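Local coordinates for protein probable M18 family aminopeptidase 1 (Thermotoga maritima, PDB 2GLF) that probably acts as a metal-dependent aminopeptidase of the M18 family, releasing amino-terminal residues from peptides, at residues G214-E217 against E218-V221; G358-G361 against K362-T365; V78-D81 against L82-L86; H10-K13 against E14-E17; V376-V379 against L380-G384. All coordinates share one frame; numbering follows the deposited sequence.

Contact 1 of 5, residues G214-E217 against E218-V221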
loop_
_atom_site.group_PDB
_atom_site.type_symbol
_atom_site.label_atom_id
_atom_site.label_comp_id
_atom_site.label_asym_id
_atom_site.label_seq_id
_atom_site.Cartn_x
_atom_site.Cartn_y
_atom_site.Cartn_z
ATOM N N GLY A 214 28.649 -51.017 -3.737
ATOM C CA GLY A 214 29.128 -51.311 -5.077
ATOM C C GLY A 214 28.391 -50.521 -6.138
ATOM O O GLY A 214 28.423 -50.878 -7.311
ATOM N N ILE A 215 27.741 -49.434 -5.724
ATOM C CA ILE A 215 26.977 -48.603 -6.644
ATOM C C ILE A 215 27.753 -47.488 -7.335
ATOM O O ILE A 215 28.854 -47.116 -6.931
ATOM C CB ILE A 215 25.742 -47.966 -5.943
ATOM C CG1 ILE A 215 26.181 -47.116 -4.750
ATOM C CG2 ILE A 215 24.787 -49.051 -5.487
ATOM C CD1 ILE A 215 25.021 -46.411 -4.045
ATOM N N THR A 216 27.144 -46.976 -8.397
ATOM C CA THR A 216 27.692 -45.895 -9.195
ATOM C C THR A 216 26.658 -44.764 -9.161
ATOM O O THR A 216 25.483 -44.999 -8.887
ATOM C CB THR A 216 27.931 -46.355 -10.651
ATOM O OG1 THR A 216 28.524 -45.290 -11.400
ATOM C CG2 THR A 216 26.624 -46.761 -11.308
ATOM N N GLU A 217 27.095 -43.542 -9.432
ATOM C CA GLU A 217 26.200 -42.397 -9.399
ATOM C C GLU A 217 24.962 -42.529 -10.275
ATOM O O GLU A 217 23.879 -42.081 -9.887
ATOM C CB GLU A 217 26.960 -41.134 -9.781
ATOM C CG GLU A 217 26.137 -39.880 -9.726
ATOM C CD GLU A 217 26.972 -38.651 -9.972
ATOM O OE1 GLU A 217 27.986 -38.764 -10.698
ATOM O OE2 GLU A 217 26.610 -37.573 -9.451
ATOM N N GLU A 218 25.107 -43.136 -11.449
ATOM C CA GLU A 218 23.955 -43.294 -12.337
ATOM C C GLU A 218 22.886 -44.223 -11.758
ATOM O O GLU A 218 21.754 -44.259 -12.249
ATOM C CB GLU A 218 24.393 -43.807 -13.706
ATOM C CG GLU A 218 23.237 -44.001 -14.676
ATOM C CD GLU A 218 23.691 -44.477 -16.039
ATOM O OE1 GLU A 218 22.889 -45.139 -16.733
ATOM O OE2 GLU A 218 24.844 -44.183 -16.421
ATOM N N ASP A 219 23.241 -44.951 -10.702
ATOM C CA ASP A 219 22.312 -45.875 -10.062
ATOM C C ASP A 219 21.232 -45.184 -9.251
ATOM O O ASP A 219 20.208 -45.793 -8.947
ATOM C CB ASP A 219 23.068 -46.867 -9.177
ATOM C CG ASP A 219 23.858 -47.878 -9.982
ATOM O OD1 ASP A 219 24.602 -48.673 -9.374
ATOM O OD2 ASP A 219 23.736 -47.882 -11.225
ATOM N N PHE A 220 21.448 -43.924 -8.884
ATOM C CA PHE A 220 20.432 -43.197 -8.123
ATOM C C PHE A 220 19.204 -42.983 -8.989
ATOM O O PHE A 220 18.086 -42.941 -8.481
ATOM C CB PHE A 220 20.951 -41.841 -7.643
ATOM C CG PHE A 220 21.863 -41.927 -6.461
ATOM C CD1 PHE A 220 23.207 -41.592 -6.574
ATOM C CD2 PHE A 220 21.380 -42.348 -5.223
ATOM C CE1 PHE A 220 24.056 -41.676 -5.468
ATOM C CE2 PHE A 220 22.222 -42.434 -4.115
ATOM C CZ PHE A 220 23.559 -42.099 -4.236
ATOM N N VAL A 221 19.416 -42.849 -10.296
ATOM C CA VAL A 221 18.317 -42.643 -11.230
ATOM C C VAL A 221 17.323 -43.777 -11.053
ATOM O O VAL A 221 16.187 -43.567 -10.626
ATOM C CB VAL A 221 18.806 -42.650 -12.684
ATOM C CG1 VAL A 221 17.645 -42.361 -13.615
ATOM C CG2 VAL A 221 19.910 -41.623 -12.875
HETATM O O HOH W 1 27.991 -43.500 -13.327
#
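The Phe220 ring is met at its edge, near its plane, by Glu217 O, with CD1 3.4 Å from that oxygen. The Asp219 carboxylate is approached from above instead: Thr216 N donates to Asp219 OD1 at 3.2 Å, 67° out of the carboxylate plane. The backbone beneath makes two overlapping type I turns, judged by the helical phi/psi of Glu217, Glu218 and Asp219 and by two bonds of the i+3 to i kind. Asp219 N reaches Thr216 O at 2.9 Å, and Phe220 N reaches Glu217 O at 3.2 Å.

Asp219 thus ties the turn from both its amide and its side chain. Its chi1 of -71° sets CG beside its own N, back toward Thr216, whose CG2 stands across the carboxylate at about a right angle. The carboxylate's other oxygen makes a salt bridge to Arg377 of the second subunit, which also binds Glu218. Ile215 and Phe220 turn inward, both touching Leu209 of helix 200-213 and Leu138 of strand 132-139, so the turns join helix 200-213 to strand 223-229 over an apolar base. A water lies 2.7 Å from Thr216 OG1 and accepts a weak bond from Glu218 N at 3.5 Å.

Contact 2 of 5, residues G358-G361 against K362-T365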
loop_
_atom_site.group_PDB
_atom_site.type_symbol
_atom_site.label_atom_id
_atom_site.label_comp_id
_atom_site.label_asym_id
_atom_site.label_seq_id
_atom_site.Cartn_x
_atom_site.Cartn_y
_atom_site.Cartn_z
ATOM N N GLY A 358 -14.507 -32.192 3.001
ATOM C CA GLY A 358 -14.241 -31.545 1.726
ATOM C C GLY A 358 -13.620 -30.174 1.889
ATOM O O GLY A 358 -12.743 -29.976 2.730
ATOM N N ALA A 359 -14.069 -29.225 1.076
ATOM C CA ALA A 359 -13.562 -27.858 1.144
ATOM C C ALA A 359 -14.737 -26.884 1.209
ATOM O O ALA A 359 -15.660 -27.068 1.998
ATOM C CB ALA A 359 -12.690 -27.557 -0.066
ATOM N N ARG A 360 -14.713 -25.861 0.367
ATOM C CA ARG A 360 -15.777 -24.868 0.347
ATOM C C ARG A 360 -17.197 -25.471 0.286
ATOM O O ARG A 360 -17.894 -25.355 -0.728
ATOM C CB ARG A 360 -15.554 -23.925 -0.837
ATOM C CG ARG A 360 -14.229 -23.187 -0.791
ATOM C CD ARG A 360 -14.276 -22.056 0.208
ATOM N NE ARG A 360 -15.288 -21.076 -0.169
ATOM C CZ ARG A 360 -15.553 -19.970 0.517
ATOM N NH1 ARG A 360 -14.876 -19.697 1.625
ATOM N NH2 ARG A 360 -16.494 -19.137 0.093
ATOM N N GLY A 361 -17.635 -26.106 1.368
ATOM C CA GLY A 361 -18.967 -26.681 1.370
ATOM C C GLY A 361 -19.105 -28.067 0.755
ATOM O O GLY A 361 -19.904 -28.263 -0.162
ATOM N N LYS A 362 -18.325 -29.023 1.259
ATOM C CA LYS A 362 -18.358 -30.413 0.806
ATOM C C LYS A 362 -17.909 -30.750 -0.614
ATOM O O LYS A 362 -18.392 -31.727 -1.192
ATOM C CB LYS A 362 -19.758 -30.999 1.011
ATOM C CG LYS A 362 -20.075 -31.413 2.429
ATOM C CD LYS A 362 -20.971 -30.410 3.109
ATOM C CE LYS A 362 -21.568 -31.008 4.369
ATOM N NZ LYS A 362 -22.396 -32.215 4.053
ATOM N N TYR A 363 -16.990 -29.974 -1.181
ATOM C CA TYR A 363 -16.513 -30.265 -2.531
ATOM C C TYR A 363 -15.560 -31.447 -2.517
ATOM O O TYR A 363 -14.834 -31.655 -1.545
ATOM C CB TYR A 363 -15.768 -29.072 -3.144
ATOM C CG TYR A 363 -16.582 -27.817 -3.309
ATOM C CD1 TYR A 363 -17.967 -27.833 -3.168
ATOM C CD2 TYR A 363 -15.962 -26.602 -3.599
ATOM C CE1 TYR A 363 -18.719 -26.667 -3.308
ATOM C CE2 TYR A 363 -16.702 -25.431 -3.741
ATOM C CZ TYR A 363 -18.080 -25.469 -3.593
ATOM O OH TYR A 363 -18.820 -24.311 -3.695
ATOM N N SER A 364 -15.573 -32.213 -3.604
ATOM C CA SER A 364 -14.689 -33.360 -3.783
ATOM C C SER A 364 -14.528 -34.301 -2.589
ATOM O O SER A 364 -13.431 -34.796 -2.332
ATOM C CB SER A 364 -13.305 -32.869 -4.211
ATOM O OG SER A 364 -13.399 -32.023 -5.344
ATOM N N THR A 365 -15.608 -34.555 -1.860
ATOM C CA THR A 365 -15.523 -35.451 -0.716
ATOM C C THR A 365 -16.701 -36.401 -0.641
ATOM O O THR A 365 -17.822 -36.068 -1.038
ATOM C CB THR A 365 -15.462 -34.683 0.618
ATOM O OG1 THR A 365 -15.300 -35.616 1.694
ATOM C CG2 THR A 365 -16.746 -33.895 0.848
#
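Tyr363 lies with one ring face against the peptide carbonyl of Arg360. Arg360 C stands 3.9 Å above the ring plane, over its centre; the still closer carbonyl oxygen is too near the ring in the model for its exact place to be trusted. The Arg360 side chain reaches the ring with its root alone, as CB comes 3.5 Å from Tyr363 CE2. Beyond CB the chain bends at chi2 and chi3 and leads away to a salt bridge with Asp396, though this side chain is poorly ordered. With chi1 at -61°, the tyrosine ring is swung to the side of its own N, which brings its face under the 360-361 peptide.

Thr365 faces Gly358 at the other end of the loop. Its CG2 is 3.5 Å from Gly358 N, while OG1, which a chi1 of -177° places opposite Thr365's own N, accepts a bond from Thr357 N. Having no side chain, Gly358 can also bring its CA to 3.3 Å from Tyr363 O. Lys362 points its CB away from 358-361; its amine pairs with Asp367 and with Asp99 of the third subunit, and its charge sits by the ring of Tyr356 in a cation-pi contact.

Across the base, Lys362 N lies 3.4 Å from Ala359 O, a weak bond at 131° whose acceptor is imprecisely placed. Gly361 and Lys362 both have positive phi, which bends the chain sharply. Together these features describe a tight turn in the loop from strand 351-354 to helix 370-382, set at a subunit interface of the dodecamer.

Contact 3 of 5, residues V78-D81 against L82-L86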
loop_
_atom_site.group_PDB
_atom_site.type_symbol
_atom_site.label_atom_id
_atom_site.label_comp_id
_atom_site.label_asym_id
_atom_site.label_seq_id
_atom_site.Cartn_x
_atom_site.Cartn_y
_atom_site.Cartn_z
ATOM N N VAL A 78 -11.723 -64.565 2.887
ATOM C CA VAL A 78 -12.937 -64.974 2.200
ATOM C C VAL A 78 -13.519 -66.087 3.048
ATOM O O VAL A 78 -12.824 -67.050 3.384
ATOM C CB VAL A 78 -12.630 -65.494 0.792
ATOM C CG1 VAL A 78 -13.899 -65.970 0.134
ATOM C CG2 VAL A 78 -11.999 -64.391 -0.035
ATOM N N VAL A 79 -14.791 -65.947 3.397
ATOM C CA VAL A 79 -15.452 -66.913 4.251
ATOM C C VAL A 79 -16.809 -67.342 3.702
ATOM O O VAL A 79 -17.483 -68.199 4.273
ATOM C CB VAL A 79 -15.596 -66.312 5.671
ATOM C CG1 VAL A 79 -16.446 -67.190 6.551
ATOM C CG2 VAL A 79 -14.214 -66.151 6.292
ATOM N N ASP A 80 -17.205 -66.751 2.583
ATOM C CA ASP A 80 -18.476 -67.090 1.963
ATOM C C ASP A 80 -18.422 -66.696 0.493
ATOM O O ASP A 80 -17.348 -66.413 -0.040
ATOM C CB ASP A 80 -19.621 -66.351 2.651
ATOM C CG ASP A 80 -20.966 -67.032 2.439
ATOM O OD1 ASP A 80 -21.223 -67.513 1.314
ATOM O OD2 ASP A 80 -21.770 -67.081 3.394
ATOM N N ASP A 81 -19.571 -66.690 -0.165
ATOM C CA ASP A 81 -19.643 -66.309 -1.562
ATOM C C ASP A 81 -19.427 -64.785 -1.618
ATOM O O ASP A 81 -20.139 -64.034 -0.948
ATOM C CB ASP A 81 -21.024 -66.690 -2.102
ATOM C CG ASP A 81 -21.224 -66.294 -3.544
ATOM O OD1 ASP A 81 -22.348 -66.493 -4.045
ATOM O OD2 ASP A 81 -20.272 -65.791 -4.179
ATOM N N LEU A 82 -18.450 -64.323 -2.396
ATOM C CA LEU A 82 -18.198 -62.883 -2.482
ATOM C C LEU A 82 -19.425 -62.098 -2.884
ATOM O O LEU A 82 -19.495 -60.893 -2.647
ATOM C CB LEU A 82 -17.084 -62.553 -3.471
ATOM C CG LEU A 82 -15.633 -62.666 -3.010
ATOM C CD1 LEU A 82 -14.790 -61.740 -3.897
ATOM C CD2 LEU A 82 -15.494 -62.270 -1.539
ATOM N N LYS A 83 -20.389 -62.772 -3.503
ATOM C CA LYS A 83 -21.605 -62.092 -3.921
ATOM C C LYS A 83 -22.329 -61.497 -2.722
ATOM O O LYS A 83 -23.112 -60.562 -2.864
ATOM C CB LYS A 83 -22.533 -63.048 -4.681
ATOM C CG LYS A 83 -22.182 -63.218 -6.156
ATOM C CD LYS A 83 -23.389 -63.701 -6.948
ATOM C CE LYS A 83 -23.610 -65.198 -6.827
ATOM N NZ LYS A 83 -22.662 -65.959 -7.687
ATOM N N ARG A 84 -22.060 -62.032 -1.538
ATOM C CA ARG A 84 -22.697 -61.518 -0.332
ATOM C C ARG A 84 -21.985 -60.248 0.131
ATOM O O ARG A 84 -22.366 -59.642 1.133
ATOM C CB ARG A 84 -22.655 -62.566 0.777
ATOM C CG ARG A 84 -23.175 -63.915 0.344
ATOM C CD ARG A 84 -23.386 -64.822 1.534
ATOM N NE ARG A 84 -24.454 -64.339 2.404
ATOM C CZ ARG A 84 -25.703 -64.125 2.004
ATOM N NH1 ARG A 84 -26.048 -64.344 0.742
ATOM N NH2 ARG A 84 -26.613 -63.703 2.871
ATOM N N GLY A 85 -20.954 -59.853 -0.616
ATOM C CA GLY A 85 -20.186 -58.666 -0.284
ATOM C C GLY A 85 -19.223 -58.944 0.851
ATOM O O GLY A 85 -19.199 -60.049 1.395
ATOM N N LEU A 86 -18.415 -57.956 1.209
ATOM C CA LEU A 86 -17.479 -58.138 2.309
ATOM C C LEU A 86 -17.314 -56.862 3.110
ATOM O O LEU A 86 -17.734 -55.790 2.677
ATOM C CB LEU A 86 -16.116 -58.644 1.805
ATOM C CG LEU A 86 -15.347 -58.034 0.627
ATOM C CD1 LEU A 86 -14.084 -58.864 0.390
ATOM C CD2 LEU A 86 -16.203 -58.028 -0.635
#
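Hydrogen bonds tie Asp81 to the residues after it in two ways. Lys83 N donates to Asp81 OD2 at 3.1 Å and 173°, meeting the oxygen from above the carboxylate plane, and Arg84 N donates to Asp81 O at 2.8 Å. The first is an Asx turn: chi1 of 178° sets CG of Asp81 beside its carbonyl carbon, which carries the carboxylate forward over the next amides. The Asx turn leads into the short 3-10 turn 82-84, which Gly85 N closes onto Leu82 O at 2.7 Å.

The ionic contacts are looser. Asp81 OD1 and Lys83 NZ are 3.7 Å apart, a long salt bridge in which the lysine bends at chi3 and chi4 and passes CE close to the carboxylate. Asp80 OD2 forms another long one with Arg84 NE at 4.0 Å; the carboxylate and guanidinium planes are 37° apart, and Arg84 CD is nearer, at 3.3 Å from that oxygen.

This loop runs from strand 73-77 to strand 87-92 of the mixed nine-stranded sheet, passing strand 270-275, which lies between the two. Beside it, the Lys83 side chain touches Val312 and Glu315 of helix 310-318.

Apolar contact is limited to Val78 CG2 and Leu82 CD2 at 4.4 Å. Both side chains also rest on Ile300 of helix 292-303.

Contact 4 of 5, residues H10-K13 against E14-E17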
loop_
_atom_site.group_PDB
_atom_site.type_symbol
_atom_site.label_atom_id
_atom_site.label_comp_id
_atom_site.label_asym_id
_atom_site.label_seq_id
_atom_site.Cartn_x
_atom_site.Cartn_y
_atom_site.Cartn_z
ATOM N N HIS A 10 -13.194 -46.781 30.518
ATOM C CA HIS A 10 -13.991 -47.916 30.074
ATOM C C HIS A 10 -13.198 -49.037 29.405
ATOM O O HIS A 10 -13.800 -49.996 28.923
ATOM C CB HIS A 10 -15.065 -47.457 29.083
ATOM C CG HIS A 10 -15.990 -46.414 29.621
ATOM N ND1 HIS A 10 -16.770 -46.613 30.739
ATOM C CD2 HIS A 10 -16.280 -45.167 29.177
ATOM C CE1 HIS A 10 -17.502 -45.536 30.960
ATOM N NE2 HIS A 10 -17.223 -44.644 30.027
ATOM N N ARG A 11 -11.872 -48.956 29.369
ATOM C CA ARG A 11 -11.150 -50.012 28.683
ATOM C C ARG A 11 -10.072 -50.845 29.356
ATOM O O ARG A 11 -9.717 -51.899 28.819
ATOM C CB ARG A 11 -10.601 -49.492 27.357
ATOM C CG ARG A 11 -11.160 -50.255 26.163
ATOM C CD ARG A 11 -12.667 -50.089 26.095
ATOM N NE ARG A 11 -13.291 -51.004 25.153
ATOM C CZ ARG A 11 -14.581 -50.975 24.836
ATOM N NH1 ARG A 11 -15.377 -50.071 25.389
ATOM N NH2 ARG A 11 -15.078 -51.851 23.972
ATOM N N LYS A 12 -9.528 -50.406 30.485
ATOM C CA LYS A 12 -8.512 -51.218 31.169
ATOM C C LYS A 12 -7.064 -50.994 30.724
ATOM O O LYS A 12 -6.623 -51.508 29.687
ATOM C CB LYS A 12 -8.869 -52.711 31.041
ATOM C CG LYS A 12 -7.807 -53.683 31.493
ATOM C CD LYS A 12 -8.259 -55.127 31.283
ATOM C CE LYS A 12 -9.522 -55.450 32.079
ATOM N NZ LYS A 12 -9.911 -56.890 31.999
ATOM N N LYS A 13 -6.336 -50.243 31.551
ATOM C CA LYS A 13 -4.941 -49.889 31.328
ATOM C C LYS A 13 -4.088 -51.002 30.727
ATOM O O LYS A 13 -3.486 -50.827 29.669
ATOM C CB LYS A 13 -4.312 -49.423 32.644
ATOM C CG LYS A 13 -5.018 -48.229 33.274
ATOM C CD LYS A 13 -4.291 -47.677 34.507
ATOM C CE LYS A 13 -4.499 -48.528 35.758
ATOM N NZ LYS A 13 -3.832 -49.855 35.689
ATOM N N GLU A 14 -4.036 -52.144 31.403
ATOM C CA GLU A 14 -3.236 -53.270 30.935
ATOM C C GLU A 14 -3.420 -53.625 29.456
ATOM O O GLU A 14 -2.443 -53.899 28.756
ATOM C CB GLU A 14 -3.493 -54.509 31.807
ATOM C CG GLU A 14 -4.848 -54.550 32.498
ATOM C CD GLU A 14 -4.886 -53.733 33.782
ATOM O OE1 GLU A 14 -5.975 -53.613 34.386
ATOM O OE2 GLU A 14 -3.826 -53.219 34.195
ATOM N N GLU A 15 -4.657 -53.619 28.971
ATOM C CA GLU A 15 -4.883 -53.954 27.571
ATOM C C GLU A 15 -4.410 -52.845 26.629
ATOM O O GLU A 15 -3.909 -53.121 25.544
ATOM C CB GLU A 15 -6.364 -54.279 27.323
ATOM C CG GLU A 15 -6.825 -55.565 28.000
ATOM C CD GLU A 15 -8.234 -55.978 27.612
ATOM O OE1 GLU A 15 -8.468 -56.267 26.421
ATOM O OE2 GLU A 15 -9.112 -56.019 28.498
ATOM N N ILE A 16 -4.561 -51.593 27.052
ATOM C CA ILE A 16 -4.143 -50.446 26.248
ATOM C C ILE A 16 -2.621 -50.403 26.162
ATOM O O ILE A 16 -2.057 -50.313 25.076
ATOM C CB ILE A 16 -4.672 -49.124 26.866
ATOM C CG1 ILE A 16 -6.195 -49.040 26.679
ATOM C CG2 ILE A 16 -3.970 -47.929 26.244
ATOM C CD1 ILE A 16 -6.858 -47.978 27.510
ATOM N N GLU A 17 -1.958 -50.473 27.313
ATOM C CA GLU A 17 -0.499 -50.460 27.360
ATOM C C GLU A 17 0.095 -51.550 26.481
ATOM O O GLU A 17 0.983 -51.294 25.662
ATOM C CB GLU A 17 -0.012 -50.654 28.795
ATOM C CG GLU A 17 0.151 -49.367 29.550
ATOM C CD GLU A 17 1.076 -48.418 28.827
ATOM O OE1 GLU A 17 2.224 -48.821 28.539
ATOM O OE2 GLU A 17 0.654 -47.276 28.544
#
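Lys12 lays its aliphatic chain across two glutamates of the first helical turn. It passes Glu15 obliquely, and its NZ makes a long salt bridge to Glu15 OE2 at 3.7 Å. The same chain crosses that of Glu14 at about a right angle. Glu14, folded back at chi2 (-82°), directs its OE2 to Lys13 NZ, again a long ion pair at 3.7 Å.

These side chains are positioned by the start of helix 13-29, whose N-cap is Lys12. Lys12 O accepts weak bonds from Glu15 N and Ile16 N, whereas Glu17 N gives Lys13 O a straight one at 2.8 Å and 174°, the first i+4 to i bond here that is not weak. The glutamate carboxylates at this end would probably interact favourably with the helix dipole. One residue before the cap, Arg11 CB touches Ile16 CD1 at 4.0 Å, at the N' and N4 positions that a hydrophobic staple would join, though here only the CB of an arginine takes part.

Farther out, Glu17 pairs with Lys433, while Arg11 NH1 bonds to Gly384 O, just past helix 370-382. Arg11, Glu15 and Ile16 touch Phe437, Val441 or Lys433, so this end of helix 13-29 is packed on helix 433-449.

Contact 5 of 5, residues V376-V379 against L380-G384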
loop_
_atom_site.group_PDB
_atom_site.type_symbol
_atom_site.label_atom_id
_atom_site.label_comp_id
_atom_site.label_asym_id
_atom_site.label_seq_id
_atom_site.Cartn_x
_atom_site.Cartn_y
_atom_site.Cartn_z
ATOM N N VAL A 376 -23.829 -48.060 10.945
ATOM C CA VAL A 376 -22.568 -48.031 11.674
ATOM C C VAL A 376 -22.795 -47.635 13.130
ATOM O O VAL A 376 -22.162 -48.170 14.035
ATOM C CB VAL A 376 -21.583 -47.032 11.030
ATOM C CG1 VAL A 376 -20.306 -46.932 11.863
ATOM C CG2 VAL A 376 -21.266 -47.471 9.614
ATOM N N ARG A 377 -23.712 -46.701 13.350
ATOM C CA ARG A 377 -23.999 -46.232 14.696
ATOM C C ARG A 377 -24.580 -47.349 15.548
ATOM O O ARG A 377 -24.330 -47.412 16.751
ATOM C CB ARG A 377 -24.977 -45.053 14.648
ATOM C CG ARG A 377 -24.679 -43.970 15.668
ATOM C CD ARG A 377 -25.741 -43.857 16.744
ATOM N NE ARG A 377 -27.023 -43.460 16.184
ATOM C CZ ARG A 377 -28.031 -42.968 16.900
ATOM N NH1 ARG A 377 -27.907 -42.804 18.214
ATOM N NH2 ARG A 377 -29.175 -42.657 16.301
ATOM N N LYS A 378 -25.347 -48.235 14.915
ATOM C CA LYS A 378 -25.981 -49.355 15.611
ATOM C C LYS A 378 -24.935 -50.349 16.104
ATOM O O LYS A 378 -24.887 -50.670 17.295
ATOM C CB LYS A 378 -26.973 -50.058 14.682
ATOM C CG LYS A 378 -27.968 -50.962 15.387
ATOM C CD LYS A 378 -29.022 -51.471 14.411
ATOM C CE LYS A 378 -30.143 -52.232 15.114
ATOM N NZ LYS A 378 -29.678 -53.515 15.718
ATOM N N VAL A 379 -24.098 -50.831 15.189
ATOM C CA VAL A 379 -23.051 -51.779 15.548
ATOM C C VAL A 379 -22.206 -51.242 16.707
ATOM O O VAL A 379 -22.036 -51.913 17.731
ATOM C CB VAL A 379 -22.110 -52.067 14.353
ATOM C CG1 VAL A 379 -20.942 -52.925 14.815
ATOM C CG2 VAL A 379 -22.866 -52.773 13.237
ATOM N N LEU A 380 -21.686 -50.026 16.543
ATOM C CA LEU A 380 -20.851 -49.407 17.561
ATOM C C LEU A 380 -21.504 -49.421 18.928
ATOM O O LEU A 380 -21.011 -50.067 19.848
ATOM C CB LEU A 380 -20.509 -47.966 17.177
ATOM C CG LEU A 380 -19.586 -47.770 15.973
ATOM C CD1 LEU A 380 -19.344 -46.280 15.779
ATOM C CD2 LEU A 380 -18.267 -48.514 16.176
ATOM N N ASN A 381 -22.613 -48.706 19.062
ATOM C CA ASN A 381 -23.307 -48.644 20.337
ATOM C C ASN A 381 -23.653 -50.022 20.898
ATOM O O ASN A 381 -23.548 -50.247 22.110
ATOM C CB ASN A 381 -24.571 -47.794 20.212
ATOM C CG ASN A 381 -24.260 -46.338 19.973
ATOM O OD1 ASN A 381 -23.371 -45.771 20.606
ATOM N ND2 ASN A 381 -24.998 -45.718 19.065
ATOM N N GLU A 382 -24.057 -50.943 20.027
ATOM C CA GLU A 382 -24.403 -52.288 20.470
ATOM C C GLU A 382 -23.202 -53.064 21.026
ATOM O O GLU A 382 -23.342 -53.813 21.999
ATOM C CB GLU A 382 -25.074 -53.052 19.331
ATOM C CG GLU A 382 -26.592 -52.993 19.420
ATOM C CD GLU A 382 -27.291 -53.345 18.122
ATOM O OE1 GLU A 382 -26.682 -54.030 17.273
ATOM O OE2 GLU A 382 -28.463 -52.943 17.960
ATOM N N GLN A 383 -22.028 -52.879 20.426
ATOM C CA GLN A 383 -20.826 -53.553 20.903
ATOM C C GLN A 383 -20.155 -52.724 22.005
ATOM O O GLN A 383 -19.073 -53.075 22.498
ATOM C CB GLN A 383 -19.834 -53.770 19.759
ATOM C CG GLN A 383 -20.345 -54.643 18.634
ATOM C CD GLN A 383 -20.971 -55.929 19.133
ATOM O OE1 GLN A 383 -22.086 -55.927 19.651
ATOM N NE2 GLN A 383 -20.253 -57.033 18.984
ATOM N N GLY A 384 -20.798 -51.620 22.379
ATOM C CA GLY A 384 -20.264 -50.758 23.423
ATOM C C GLY A 384 -18.964 -50.055 23.073
ATOM O O GLY A 384 -18.132 -49.806 23.943
#
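This is an i to i+4 contact along the last turns of helix 370-382, partly buried and ending where the helix stops. Its charged pair is Lys378 and Glu382: Glu382 OE2 receives Lys378 NZ on its syn lone pair, at 2.6 Å, in a salt bridge. The lysine chain is extended as far as CE and then bent at chi4 (-67°), which turns the amine back onto the carboxylate.

On another side of the helix, the Arg377 and Asn381 side chains cross obliquely, with guanidinium and amide planes 85° apart. Their polar ends look outward to Asp219 and Glu218 of the third subunit, and Asn381 OD1 takes the indole N-H of Trp387. Val376 and Leu380 lie side by side, CG1 to CD1 4.1 Å, with Leu380 reaching on to Trp387.

The helix is the connection of a beta-alpha-beta crossover between the parallel strands 351-354 and 387-389, and it ends in a Schellman motif in which Gly384 has positive phi. Backbone bonds of the i+4 to i kind hold the turns, the last of them from Gln383 N to Val379 O at 2.9 Å. Gly384 N adds a weak one to Asn381 O, and Val379 faces Leu446 of helix 433-449.

How the contacts relate
Along the chain the order is contact 4, 3, 1, 2, 5, all in series. Contact 1 stands apart, beside the six-stranded antiparallel sheet, with nearest atoms about 32 Å or more from every other contact. Around the nine-stranded mixed sheet, contacts 2 and 5 lie on the same connection, from strand 351-354 through helix 370-382 to strand 387-389, while contact 3 is the loop between strands 73-77 and 87-92. Contacts 4 and 5, with centres about 20 Å apart, touch where the N-terminal segment meets the end of helix 370-382. Across a subunit interface, residues of contact 1 bond to Arg377 and Asn381 of contact 5 on a neighbouring copy. Contact 2 also meets another subunit; contacts 3 and 4 touch none.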